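Local coordinates for protein beta-hexosaminidase Amuc_2018 (Akkermansia muciniphila, PDB 6JEB) that hydrolyses terminal non-reducing N-acetylglucosamine and N-acetylgalactosamine units from beta-linked glycans, as a zinc-containing member of glycoside hydrolase family 20, at residues D28-P32 / L50-R55; Q361-M367 / L411-Y415; A329-I333 / P380-K384. All coordinates share one frame; numbering follows the deposited sequence.

Interaction 1 of 3, residues D28-P32 / L50-R55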
ATOM      1  N   ASP A  28      30.108  11.802   2.324  1.00 13.87           N
ATOM      2  CA  ASP A  28      28.807  11.497   1.733  1.00 14.52           C
ATOM      3  C   ASP A  28      29.086  11.467   0.234  1.00 13.34           C
ATOM      4  O   ASP A  28      29.132  12.519  -0.407  1.00 15.77           O
ATOM      5  CB  ASP A  28      27.815  12.591   2.100  1.00 14.60           C
ATOM      6  CG  ASP A  28      26.411  12.348   1.563  1.00 16.13           C
ATOM      7  OD1 ASP A  28      26.185  11.375   0.811  1.00 17.14           O
ATOM      8  OD2 ASP A  28      25.518  13.152   1.913  1.00 17.16           O
ATOM      9  N   GLN A  29      29.311  10.269  -0.301  1.00 14.47           N
ATOM     10  CA  GLN A  29      29.871  10.106  -1.636  1.00 15.03           C
ATOM     11  C   GLN A  29      29.006   9.166  -2.454  1.00 14.23           C
ATOM     12  O   GLN A  29      28.480   8.182  -1.931  1.00 14.83           O
ATOM     13  CB  GLN A  29      31.268   9.486  -1.554  1.00 18.51           C
ATOM     14  CG  GLN A  29      32.274  10.336  -0.819  1.00 24.55           C
ATOM     15  CD  GLN A  29      33.641   9.693  -0.786  1.00 33.17           C
ATOM     16  OE1 GLN A  29      33.966   8.948   0.140  1.00 37.78           O
ATOM     17  NE2 GLN A  29      34.445   9.961  -1.806  1.00 36.62           N
ATOM     18  N   GLU A  30      28.869   9.472  -3.741  1.00 15.23           N
ATOM     19  CA  GLU A  30      28.274   8.548  -4.694  1.00 16.31           C
ATOM     20  C   GLU A  30      29.393   7.738  -5.332  1.00 17.33           C
ATOM     21  O   GLU A  30      30.345   8.306  -5.877  1.00 19.24           O
ATOM     22  CB  GLU A  30      27.502   9.297  -5.775  1.00 20.15           C
ATOM     23  CG  GLU A  30      26.814   8.356  -6.732  1.00 26.04           C
ATOM     24  CD  GLU A  30      25.818   9.061  -7.619  1.00 32.52           C
ATOM     25  OE1 GLU A  30      24.786   9.531  -7.099  1.00 36.80           O
ATOM     26  OE2 GLU A  30      26.072   9.153  -8.834  1.00 34.72           O
ATOM     27  N   VAL A  31      29.280   6.415  -5.255  1.00 16.75           N
ATOM     28  CA  VAL A  31      30.353   5.526  -5.702  1.00 18.58           C
ATOM     29  C   VAL A  31      29.831   4.582  -6.779  1.00 19.81           C
ATOM     30  O   VAL A  31      28.697   4.090  -6.687  1.00 21.34           O
ATOM     31  CB  VAL A  31      30.987   4.770  -4.521  1.00 20.88           C
ATOM     32  CG1 VAL A  31      31.557   5.746  -3.490  1.00 20.74           C
ATOM     33  CG2 VAL A  31      29.982   3.844  -3.870  1.00 23.35           C
ATOM     34  N   PRO A  32      30.626   4.296  -7.813  1.00 23.40           N
ATOM     35  CA  PRO A  32      30.112   3.497  -8.939  1.00 28.50           C
ATOM     36  C   PRO A  32      29.946   2.029  -8.622  1.00 30.93           C
ATOM     37  O   PRO A  32      29.160   1.350  -9.298  1.00 32.80           O
ATOM     38  CB  PRO A  32      31.187   3.691 -10.015  1.00 29.36           C
ATOM     39  CG  PRO A  32      32.447   3.934  -9.226  1.00 29.10           C
ATOM     40  CD  PRO A  32      32.016   4.738  -8.029  1.00 25.06           C
ATOM     41  N   LEU A  50      29.213   7.845   4.638  1.00 13.63           N
ATOM     42  CA  LEU A  50      28.160   7.282   3.805  1.00 13.01           C
ATOM     43  C   LEU A  50      28.634   7.209   2.360  1.00 12.81           C
ATOM     44  O   LEU A  50      29.099   8.205   1.802  1.00 14.33           O
ATOM     45  CB  LEU A  50      26.886   8.123   3.904  1.00 13.28           C
ATOM     46  CG  LEU A  50      25.706   7.622   3.064  1.00 13.19           C
ATOM     47  CD1 LEU A  50      25.254   6.232   3.476  1.00 14.72           C
ATOM     48  CD2 LEU A  50      24.546   8.602   3.179  1.00 15.88           C
ATOM     49  N   ALA A  51      28.536   6.026   1.768  1.00 13.49           N
ATOM     50  CA  ALA A  51      28.734   5.831   0.339  1.00 13.07           C
ATOM     51  C   ALA A  51      27.448   5.241  -0.213  1.00 13.24           C
ATOM     52  O   ALA A  51      26.811   4.417   0.443  1.00 14.18           O
ATOM     53  CB  ALA A  51      29.888   4.857   0.080  1.00 14.97           C
ATOM     54  N   SER A  52      27.045   5.672  -1.405  1.00 12.21           N
ATOM     55  CA  SER A  52      25.815   5.150  -1.985  1.00 12.62           C
ATOM     56  C   SER A  52      25.978   5.044  -3.491  1.00 12.73           C
ATOM     57  O   SER A  52      26.801   5.736  -4.091  1.00 15.25           O
ATOM     58  CB  SER A  52      24.608   6.018  -1.610  1.00 16.57           C
ATOM     59  OG  SER A  52      24.813   7.354  -2.022  1.00 19.72           O
ATOM     60  N   GLY A  53      25.188   4.159  -4.105  1.00 12.74           N
ATOM     61  CA  GLY A  53      25.272   4.000  -5.546  1.00 13.93           C
ATOM     62  C   GLY A  53      24.417   4.955  -6.345  1.00 14.33           C
ATOM     63  O   GLY A  53      24.555   5.029  -7.572  1.00 17.84           O
ATOM     64  N   GLY A  54      23.526   5.678  -5.676  1.00 13.35           N
ATOM     65  CA  GLY A  54      22.622   6.591  -6.352  1.00 14.61           C
ATOM     66  C   GLY A  54      21.744   7.257  -5.319  1.00 14.73           C
ATOM     67  O   GLY A  54      21.848   6.985  -4.118  1.00 14.99           O
ATOM     68  N   ARG A  55      20.849   8.122  -5.810  1.00 14.72           N
ATOM     69  CA  ARG A  55      20.016   8.898  -4.896  0.60 16.83           C
ATOM     70  C   ARG A  55      19.138   7.996  -4.033  1.00 15.30           C
ATOM     71  O   ARG A  55      18.920   8.293  -2.851  1.00 14.78           O
ATOM     72  CB  ARG A  55      19.180   9.929  -5.661  0.60 23.34           C
ATOM     73  CG  ARG A  55      19.988  11.002  -6.419  0.60 26.09           C
ATOM     74  CD  ARG A  55      20.696  12.031  -5.515  0.60 26.50           C
ATOM     75  NE  ARG A  55      19.787  12.938  -4.812  0.60 24.87           N
ATOM     76  CZ  ARG A  55      20.180  13.984  -4.082  0.60 22.72           C
ATOM     77  NH1 ARG A  55      21.468  14.272  -3.959  0.60 21.74           N
ATOM     78  NH2 ARG A  55      19.282  14.743  -3.468  0.60 21.95           N
TER
HETATM   79  O   HOH W   1      26.236   8.809  -0.195  1.00 17.34           O
HETATM   80  O   HOH W   2      31.942   8.120   2.134  1.00 20.96           O
HETATM   81  O   HOH W   3      24.718   9.315  -3.843  1.00 34.92           O
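Parallel pairing of D28-V31 with L50-S52 rests on three backbone hydrogen bonds. Q29 N gives to L50 O (3.0 Å) and Q29 O accepts from S52 N (2.9 Å). V31 N adds the third, to S52 O (2.8 Å), just past the strand end. The CA atoms of D28, A51 and E30 add C-H...O contacts to the same three carbonyl oxygens. Between the two segments the apolar contact is V31 CG1 against A51 CB (4.0 Å). On the face of D28, L50, E30 and S52, D28 holds CG anti to its N (chi1 -178°), which lays the carboxylate alongside L50; that carboxylate forms its salt bridge with R58. One water gives hydrogen bonds to D28 OD1 and Q29 O and accepts one from S52 OG. Another joins E30 OE1 to S52 OG, the longer leg being 3.3 Å to E30 OE1. A third donates to both Q29 OE1 and L50 O, an oxygen that Q29 N also binds. After S52 the chain turns through G53 to G54, the N-cap of helix 55-73. The strand directions differ by 17°, a parallel pairing within the mixed sheet of the N-terminal, non-catalytic domain of family 20 hexosaminidases.

Interaction 2 of 3, residues Q361-M367 / L411-Y415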
ATOM      1  N   GLN A 361      -9.280  -7.895  20.463  1.00 21.00           N
ATOM      2  CA  GLN A 361      -9.538  -6.571  19.928  1.00 19.23           C
ATOM      3  C   GLN A 361     -10.605  -6.660  18.842  1.00 20.62           C
ATOM      4  O   GLN A 361     -10.874  -7.733  18.291  1.00 22.07           O
ATOM      5  CB  GLN A 361      -8.239  -5.961  19.401  1.00 17.58           C
ATOM      6  CG  GLN A 361      -7.212  -5.743  20.513  1.00 19.20           C
ATOM      7  CD  GLN A 361      -5.978  -5.006  20.044  1.00 18.41           C
ATOM      8  OE1 GLN A 361      -5.491  -5.216  18.927  1.00 18.12           O
ATOM      9  NE2 GLN A 361      -5.468  -4.126  20.892  1.00 19.03           N
ATOM     10  N   ARG A 362     -11.224  -5.518  18.538  1.00 20.39           N
ATOM     11  CA  ARG A 362     -12.415  -5.519  17.688  1.00 22.06           C
ATOM     12  C   ARG A 362     -12.155  -6.224  16.362  1.00 21.44           C
ATOM     13  O   ARG A 362     -11.215  -5.886  15.631  1.00 20.24           O
ATOM     14  CB  ARG A 362     -12.914  -4.091  17.450  1.00 25.03           C
ATOM     15  CG  ARG A 362     -13.321  -3.340  18.720  1.00 28.64           C
ATOM     16  CD  ARG A 362     -14.463  -4.016  19.466  1.00 34.82           C
ATOM     17  NE  ARG A 362     -15.722  -3.953  18.731  1.00 36.98           N
ATOM     18  CZ  ARG A 362     -16.585  -2.941  18.803  1.00 39.67           C
ATOM     19  NH1 ARG A 362     -16.335  -1.891  19.578  1.00 38.86           N
ATOM     20  NH2 ARG A 362     -17.709  -2.983  18.101  1.00 41.25           N
ATOM     21  N   ASN A 363     -12.986  -7.221  16.064  1.00 21.31           N
ATOM     22  CA  ASN A 363     -12.897  -7.961  14.815  1.00 22.85           C
ATOM     23  C   ASN A 363     -14.148  -7.816  13.968  1.00 22.22           C
ATOM     24  O   ASN A 363     -14.227  -8.417  12.890  1.00 22.81           O
ATOM     25  CB  ASN A 363     -12.556  -9.440  15.069  1.00 23.64           C
ATOM     26  CG  ASN A 363     -13.775 -10.291  15.401  1.00 27.65           C
ATOM     27  OD1 ASN A 363     -14.764  -9.816  15.966  1.00 28.46           O
ATOM     28  ND2 ASN A 363     -13.705 -11.568  15.045  1.00 31.31           N
ATOM     29  N   TRP A 364     -15.126  -7.038  14.426  1.00 23.41           N
ATOM     30  CA  TRP A 364     -16.324  -6.704  13.660  1.00 24.21           C
ATOM     31  C   TRP A 364     -17.116  -7.940  13.247  1.00 27.35           C
ATOM     32  O   TRP A 364     -17.904  -7.897  12.297  1.00 29.26           O
ATOM     33  CB  TRP A 364     -15.987  -5.765  12.491  1.00 24.98           C
ATOM     34  CG  TRP A 364     -15.090  -4.668  12.986  1.00 24.68           C
ATOM     35  CD1 TRP A 364     -13.749  -4.520  12.751  1.00 26.53           C
ATOM     36  CD2 TRP A 364     -15.454  -3.614  13.888  1.00 26.00           C
ATOM     37  NE1 TRP A 364     -13.270  -3.418  13.423  1.00 26.04           N
ATOM     38  CE2 TRP A 364     -14.297  -2.846  14.126  1.00 27.33           C
ATOM     39  CE3 TRP A 364     -16.654  -3.236  14.501  1.00 28.35           C
ATOM     40  CZ2 TRP A 364     -14.304  -1.725  14.957  1.00 27.32           C
ATOM     41  CZ3 TRP A 364     -16.658  -2.117  15.314  1.00 28.98           C
ATOM     42  CH2 TRP A 364     -15.492  -1.377  15.536  1.00 29.16           C
ATOM     43  N   GLY A 365     -16.923  -9.037  13.976  1.00 27.76           N
ATOM     44  CA  GLY A 365     -17.658 -10.262  13.763  1.00 29.31           C
ATOM     45  C   GLY A 365     -17.085 -11.198  12.723  1.00 32.12           C
ATOM     46  O   GLY A 365     -17.707 -12.232  12.443  1.00 33.76           O
ATOM     47  N   TRP A 366     -15.925 -10.887  12.141  1.00 29.51           N
ATOM     48  CA  TRP A 366     -15.417 -11.749  11.078  1.00 30.43           C
ATOM     49  C   TRP A 366     -13.896 -11.799  10.959  1.00 27.87           C
ATOM     50  O   TRP A 366     -13.361 -12.795  10.466  1.00 31.37           O
ATOM     51  CB  TRP A 366     -16.031 -11.362   9.729  1.00 31.04           C
ATOM     52  CG  TRP A 366     -15.609 -10.011   9.244  1.00 31.27           C
ATOM     53  CD1 TRP A 366     -16.202  -8.815   9.532  1.00 33.90           C
ATOM     54  CD2 TRP A 366     -14.503  -9.714   8.383  1.00 31.17           C
ATOM     55  NE1 TRP A 366     -15.532  -7.791   8.908  1.00 35.11           N
ATOM     56  CE2 TRP A 366     -14.485  -8.317   8.195  1.00 33.23           C
ATOM     57  CE3 TRP A 366     -13.525 -10.494   7.754  1.00 30.24           C
ATOM     58  CZ2 TRP A 366     -13.531  -7.681   7.402  1.00 31.58           C
ATOM     59  CZ3 TRP A 366     -12.573  -9.859   6.969  1.00 30.31           C
ATOM     60  CH2 TRP A 366     -12.584  -8.467   6.801  1.00 31.00           C
ATOM     61  N   MET A 367     -13.186 -10.751  11.384  1.00 23.69           N
ATOM     62  CA  MET A 367     -11.755 -10.678  11.105  1.00 22.26           C
ATOM     63  C   MET A 367     -10.973 -11.648  11.980  1.00 22.45           C
ATOM     64  O   MET A 367     -11.189 -11.722  13.195  1.00 25.02           O
ATOM     65  CB  MET A 367     -11.229  -9.269  11.356  1.00 20.60           C
ATOM     66  CG  MET A 367     -11.776  -8.200  10.442  1.00 21.34           C
ATOM     67  SD  MET A 367     -11.102  -6.630  10.994  1.00 20.29           S
ATOM     68  CE  MET A 367     -11.649  -5.531   9.685  1.00 22.11           C
ATOM     69  N   LEU A 411      -2.904   4.481  12.698  1.00 13.68           N
ATOM     70  CA  LEU A 411      -1.564   4.142  13.160  1.00 13.93           C
ATOM     71  C   LEU A 411      -1.601   3.020  14.181  1.00 14.07           C
ATOM     72  O   LEU A 411      -0.663   2.216  14.242  1.00 15.07           O
ATOM     73  CB  LEU A 411      -0.871   5.371  13.752  1.00 14.77           C
ATOM     74  CG  LEU A 411      -0.537   6.493  12.765  1.00 14.63           C
ATOM     75  CD1 LEU A 411       0.068   7.680  13.519  1.00 15.64           C
ATOM     76  CD2 LEU A 411       0.400   6.004  11.656  1.00 16.62           C
ATOM     77  N   TYR A 412      -2.661   2.954  14.995  1.00 13.31           N
ATOM     78  CA  TYR A 412      -2.744   1.881  15.975  1.00 13.92           C
ATOM     79  C   TYR A 412      -2.719   0.517  15.298  1.00 14.48           C
ATOM     80  O   TYR A 412      -2.038  -0.401  15.768  1.00 15.16           O
ATOM     81  CB  TYR A 412      -3.987   2.010  16.863  1.00 14.51           C
ATOM     82  CG  TYR A 412      -3.922   0.974  17.952  1.00 15.39           C
ATOM     83  CD1 TYR A 412      -3.237   1.231  19.132  1.00 15.34           C
ATOM     84  CD2 TYR A 412      -4.488  -0.285  17.772  1.00 15.18           C
ATOM     85  CE1 TYR A 412      -3.135   0.270  20.124  1.00 15.89           C
ATOM     86  CE2 TYR A 412      -4.384  -1.258  18.742  1.00 15.89           C
ATOM     87  CZ  TYR A 412      -3.711  -0.972  19.919  1.00 17.36           C
ATOM     88  OH  TYR A 412      -3.600  -1.936  20.881  1.00 18.34           O
ATOM     89  N   ARG A 413      -3.465   0.359  14.197  1.00 13.36           N
ATOM     90  CA  ARG A 413      -3.457  -0.929  13.508  1.00 13.65           C
ATOM     91  C   ARG A 413      -2.294  -1.075  12.533  1.00 12.81           C
ATOM     92  O   ARG A 413      -1.809  -2.191  12.335  1.00 14.71           O
ATOM     93  CB  ARG A 413      -4.813  -1.225  12.856  1.00 13.82           C
ATOM     94  CG  ARG A 413      -5.886  -1.442  13.910  1.00 15.24           C
ATOM     95  CD  ARG A 413      -6.939  -2.501  13.580  1.00 15.57           C
ATOM     96  NE  ARG A 413      -7.741  -2.755  14.776  1.00 15.51           N
ATOM     97  CZ  ARG A 413      -8.715  -3.663  14.885  1.00 15.37           C
ATOM     98  NH1 ARG A 413      -9.049  -4.433  13.856  1.00 16.69           N
ATOM     99  NH2 ARG A 413      -9.359  -3.797  16.044  1.00 16.99           N
ATOM    100  N   ALA A 414      -1.807   0.021  11.950  1.00 13.22           N
ATOM    101  CA  ALA A 414      -0.709  -0.101  10.995  1.00 13.57           C
ATOM    102  C   ALA A 414       0.593  -0.506  11.674  1.00 13.31           C
ATOM    103  O   ALA A 414       1.347  -1.319  11.129  1.00 14.33           O
ATOM    104  CB  ALA A 414      -0.528   1.199  10.211  1.00 14.38           C
ATOM    105  N   TYR A 415       0.884   0.060  12.865  1.00 13.23           N
ATOM    106  CA  TYR A 415       2.128  -0.169  13.592  1.00 13.71           C
ATOM    107  C   TYR A 415       1.867  -0.952  14.872  1.00 13.32           C
ATOM    108  O   TYR A 415       0.822  -0.775  15.509  1.00 14.97           O
ATOM    109  CB  TYR A 415       2.820   1.163  13.935  1.00 14.09           C
ATOM    110  CG  TYR A 415       3.382   1.808  12.690  1.00 13.24           C
ATOM    111  CD1 TYR A 415       4.660   1.491  12.242  1.00 14.21           C
ATOM    112  CD2 TYR A 415       2.604   2.666  11.918  1.00 13.06           C
ATOM    113  CE1 TYR A 415       5.160   2.027  11.079  1.00 14.58           C
ATOM    114  CE2 TYR A 415       3.098   3.220  10.746  1.00 13.28           C
ATOM    115  CZ  TYR A 415       4.375   2.887  10.330  1.00 13.12           C
ATOM    116  OH  TYR A 415       4.880   3.413   9.171  1.00 14.49           O
TER
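R362 O is gripped by both terminal nitrogens of R413, which reach it end-on from helix 407-414. R413 NH2 binds at 2.8 Å, in the carbonyl plane on a lone pair, whereas R413 NH1 is at 3.2 Å and less straight (138° at the hydrogen) but nearly in line with the C=O of R362. The oxygen lies in the guanidinium plane. Bent at its second torsion (chi2 -144°) and extended beyond, R413 also sets NH1 4.2 Å from M367 SD, near the guanidinium edge. Its NE forms a salt bridge with E463, and NH1 gives a further bond to D354 O. A second polar link runs from Q361 NE2 to Y412 OH (2.9 Å). The two side chains meet from opposite directions, and the amide nitrogen comes in at the edge of the ring with the planes 56° apart; N462 OD1 is another partner of Y412 OH. In the loop, N363 OD1 takes the N-H of G365 in an Asx turn. With its nitrogens divided among two carbonyls and a carboxylate, the buried R413 guanidinium has its rotation fixed and its charge probably balanced, so that one group joins the 361-367 loop to the backbone of D354, a substrate-binding residue.

Interaction 3 of 3, residues A329-I333 / P380-K384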
ATOM      1  N   ALA A 329      -1.854 -17.987  -1.720  1.00 23.41           N
ATOM      2  CA  ALA A 329      -0.556 -17.386  -2.024  1.00 24.97           C
ATOM      3  C   ALA A 329       0.272 -18.270  -2.951  1.00 26.81           C
ATOM      4  O   ALA A 329       0.785 -17.802  -3.975  1.00 25.94           O
ATOM      5  CB  ALA A 329       0.210 -17.094  -0.732  1.00 24.47           C
ATOM      6  N   LEU A 330       0.424 -19.549  -2.601  1.00 27.57           N
ATOM      7  CA  LEU A 330       1.257 -20.440  -3.405  1.00 29.08           C
ATOM      8  C   LEU A 330       0.684 -20.624  -4.804  1.00 28.66           C
ATOM      9  O   LEU A 330       1.419 -20.556  -5.798  1.00 28.80           O
ATOM     10  CB  LEU A 330       1.407 -21.788  -2.702  1.00 30.90           C
ATOM     11  CG  LEU A 330       2.148 -21.708  -1.371  1.00 36.86           C
ATOM     12  CD1 LEU A 330       1.966 -22.992  -0.579  1.00 39.49           C
ATOM     13  CD2 LEU A 330       3.618 -21.439  -1.629  1.00 37.85           C
ATOM     14  N   GLN A 331      -0.626 -20.848  -4.900  1.00 27.79           N
ATOM     15  CA  GLN A 331      -1.249 -20.997  -6.209  1.00 28.81           C
ATOM     16  C   GLN A 331      -1.092 -19.729  -7.040  1.00 25.54           C
ATOM     17  O   GLN A 331      -0.863 -19.798  -8.253  1.00 26.59           O
ATOM     18  CB  GLN A 331      -2.726 -21.365  -6.046  1.00 33.21           C
ATOM     19  CG  GLN A 331      -2.976 -22.591  -5.170  1.00 40.21           C
ATOM     20  CD  GLN A 331      -3.153 -22.251  -3.692  1.00 44.94           C
ATOM     21  OE1 GLN A 331      -2.334 -21.544  -3.092  1.00 41.77           O
ATOM     22  NE2 GLN A 331      -4.234 -22.752  -3.100  1.00 47.29           N
ATOM     23  N   SER A 332      -1.190 -18.560  -6.400  1.00 22.10           N
ATOM     24  CA  SER A 332      -1.042 -17.305  -7.126  1.00 22.21           C
ATOM     25  C   SER A 332       0.368 -17.144  -7.676  1.00 21.95           C
ATOM     26  O   SER A 332       0.547 -16.696  -8.814  1.00 22.56           O
ATOM     27  CB  SER A 332      -1.401 -16.131  -6.218  1.00 23.76           C
ATOM     28  OG  SER A 332      -2.748 -16.226  -5.787  1.00 25.23           O
ATOM     29  N   ILE A 333       1.381 -17.492  -6.881  1.00 20.59           N
ATOM     30  CA  ILE A 333       2.758 -17.418  -7.361  1.00 20.94           C
ATOM     31  C   ILE A 333       2.929 -18.289  -8.599  1.00 23.53           C
ATOM     32  O   ILE A 333       3.494 -17.860  -9.614  1.00 24.46           O
ATOM     33  CB  ILE A 333       3.742 -17.807  -6.242  1.00 21.55           C
ATOM     34  CG1 ILE A 333       3.671 -16.798  -5.091  1.00 21.88           C
ATOM     35  CG2 ILE A 333       5.163 -17.900  -6.788  1.00 23.78           C
ATOM     36  CD1 ILE A 333       4.417 -17.240  -3.849  1.00 22.84           C
ATOM     37  N   PRO A 380       7.862 -13.259   1.491  1.00 16.28           N
ATOM     38  CA  PRO A 380       7.031 -13.007   0.299  1.00 17.05           C
ATOM     39  C   PRO A 380       7.127 -14.088  -0.754  1.00 18.42           C
ATOM     40  O   PRO A 380       6.165 -14.289  -1.510  1.00 19.13           O
ATOM     41  CB  PRO A 380       7.560 -11.660  -0.213  1.00 16.12           C
ATOM     42  CG  PRO A 380       8.067 -10.982   1.020  1.00 16.17           C
ATOM     43  CD  PRO A 380       8.707 -12.094   1.819  1.00 15.59           C
ATOM     44  N   ALA A 381       8.251 -14.805  -0.817  1.00 18.01           N
ATOM     45  CA  ALA A 381       8.443 -15.885  -1.775  1.00 20.14           C
ATOM     46  C   ALA A 381       7.947 -17.229  -1.266  1.00 20.70           C
ATOM     47  O   ALA A 381       7.948 -18.197  -2.032  1.00 22.32           O
ATOM     48  CB  ALA A 381       9.923 -16.007  -2.146  1.00 21.63           C
ATOM     49  N   PHE A 382       7.522 -17.308  -0.005  1.00 19.35           N
ATOM     50  CA  PHE A 382       7.017 -18.550   0.578  1.00 22.12           C
ATOM     51  C   PHE A 382       7.985 -19.714   0.372  1.00 26.50           C
ATOM     52  O   PHE A 382       7.585 -20.844   0.077  1.00 29.99           O
ATOM     53  CB  PHE A 382       5.604 -18.867   0.083  1.00 22.18           C
ATOM     54  CG  PHE A 382       4.561 -17.982   0.683  1.00 23.10           C
ATOM     55  CD1 PHE A 382       4.341 -16.709   0.185  1.00 23.05           C
ATOM     56  CD2 PHE A 382       3.819 -18.409   1.772  1.00 24.48           C
ATOM     57  CE1 PHE A 382       3.392 -15.881   0.757  1.00 23.61           C
ATOM     58  CE2 PHE A 382       2.866 -17.588   2.344  1.00 27.03           C
ATOM     59  CZ  PHE A 382       2.653 -16.320   1.836  1.00 26.82           C
ATOM     60  N   GLY A 383       9.277 -19.424   0.524  1.00 25.37           N
ATOM     61  CA  GLY A 383      10.313 -20.428   0.424  1.00 27.15           C
ATOM     62  C   GLY A 383      10.630 -20.901  -0.975  1.00 28.73           C
ATOM     63  O   GLY A 383      11.450 -21.815  -1.125  1.00 32.59           O
ATOM     64  N   LYS A 384      10.023 -20.310  -2.004  1.00 28.47           N
ATOM     65  CA  LYS A 384      10.213 -20.795  -3.360  1.00 30.34           C
ATOM     66  C   LYS A 384      11.511 -20.250  -3.955  1.00 32.61           C
ATOM     67  O   LYS A 384      11.920 -19.126  -3.648  1.00 33.12           O
ATOM     68  CB  LYS A 384       9.036 -20.384  -4.240  1.00 31.84           C
ATOM     69  CG  LYS A 384       7.723 -21.067  -3.879  1.00 36.13           C
ATOM     70  CD  LYS A 384       6.696 -20.914  -4.992  1.00 43.56           C
ATOM     71  CE  LYS A 384       6.186 -22.279  -5.453  1.00 48.43           C
ATOM     72  NZ  LYS A 384       6.008 -22.368  -6.934  1.00 51.05           N
TER
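With chi1 at -73°, F382 sets CG anti to its own carbonyl carbon, and this turns the ring toward helix 329-339. I333 has chi1 -64° and an extended branch that carries CD1 up to the ring obliquely, near F382 CD1. A329 CB sits over one face of the F382 ring in a CH-pi contact, 3.9 Å from the ring centroid and 25° off the normal. It is displaced toward the rim, where F382 CZ is its nearest atom at 3.6 Å. L330 reaches the base of the same side chain: its CD2 methyl touches F382 CB at 3.7 Å. I333 CD1 approaches F382 CD1 at 4.1 Å, and the two side chains cross at a slant. A329, L330 and I333 stand on one side of the helix, I333 one turn on from A329, and together they receive the aromatic side chain from the helix side. The loop presents it from a type I' beta turn, A381 to K384, closed by K384 N to A381 O, with both F382 and G383 at positive phi. In this TIM-barrel catalytic domain, helix 329-339 follows strand 320-323 and leads to strand 342-345 in the chain, a beta-alpha-beta unit of the barrel, and the turn belongs to the long excursion between strands 342-345 and 392-399. I333 and F382 both touch M345 of strand 342-345. Beyond the ring, K384 slides past I333 in the opposite direction, its CD methylene 3.8 Å from I333 CG2. The aliphatic part of the lysine thereby extends the apolar surface, while its ammonium group reaches E388 of helix 386-389 in a salt bridge.

Interaction 1 belongs to the N-terminal domain, whereas interactions 2 and 3 lie in the catalytic TIM-barrel domain; the centres of 1 and 2 are about 41 Å apart, on opposite sides of the chain's centre. Interaction 2 is the most buried and depends on side-chain polar bonds, including a charged group. Interaction 3, partly buried, has no hydrogen bond across it and relies on apolar and CH-pi contact, while the also partly buried interaction 1 is built on backbone bonds and bridging water. Interactions 2 and 3 share no helix, yet both draw on the excursion between strands 342-345 and 392-399: segment 361-367 precedes helix 372-376, and segment 380-384 follows it.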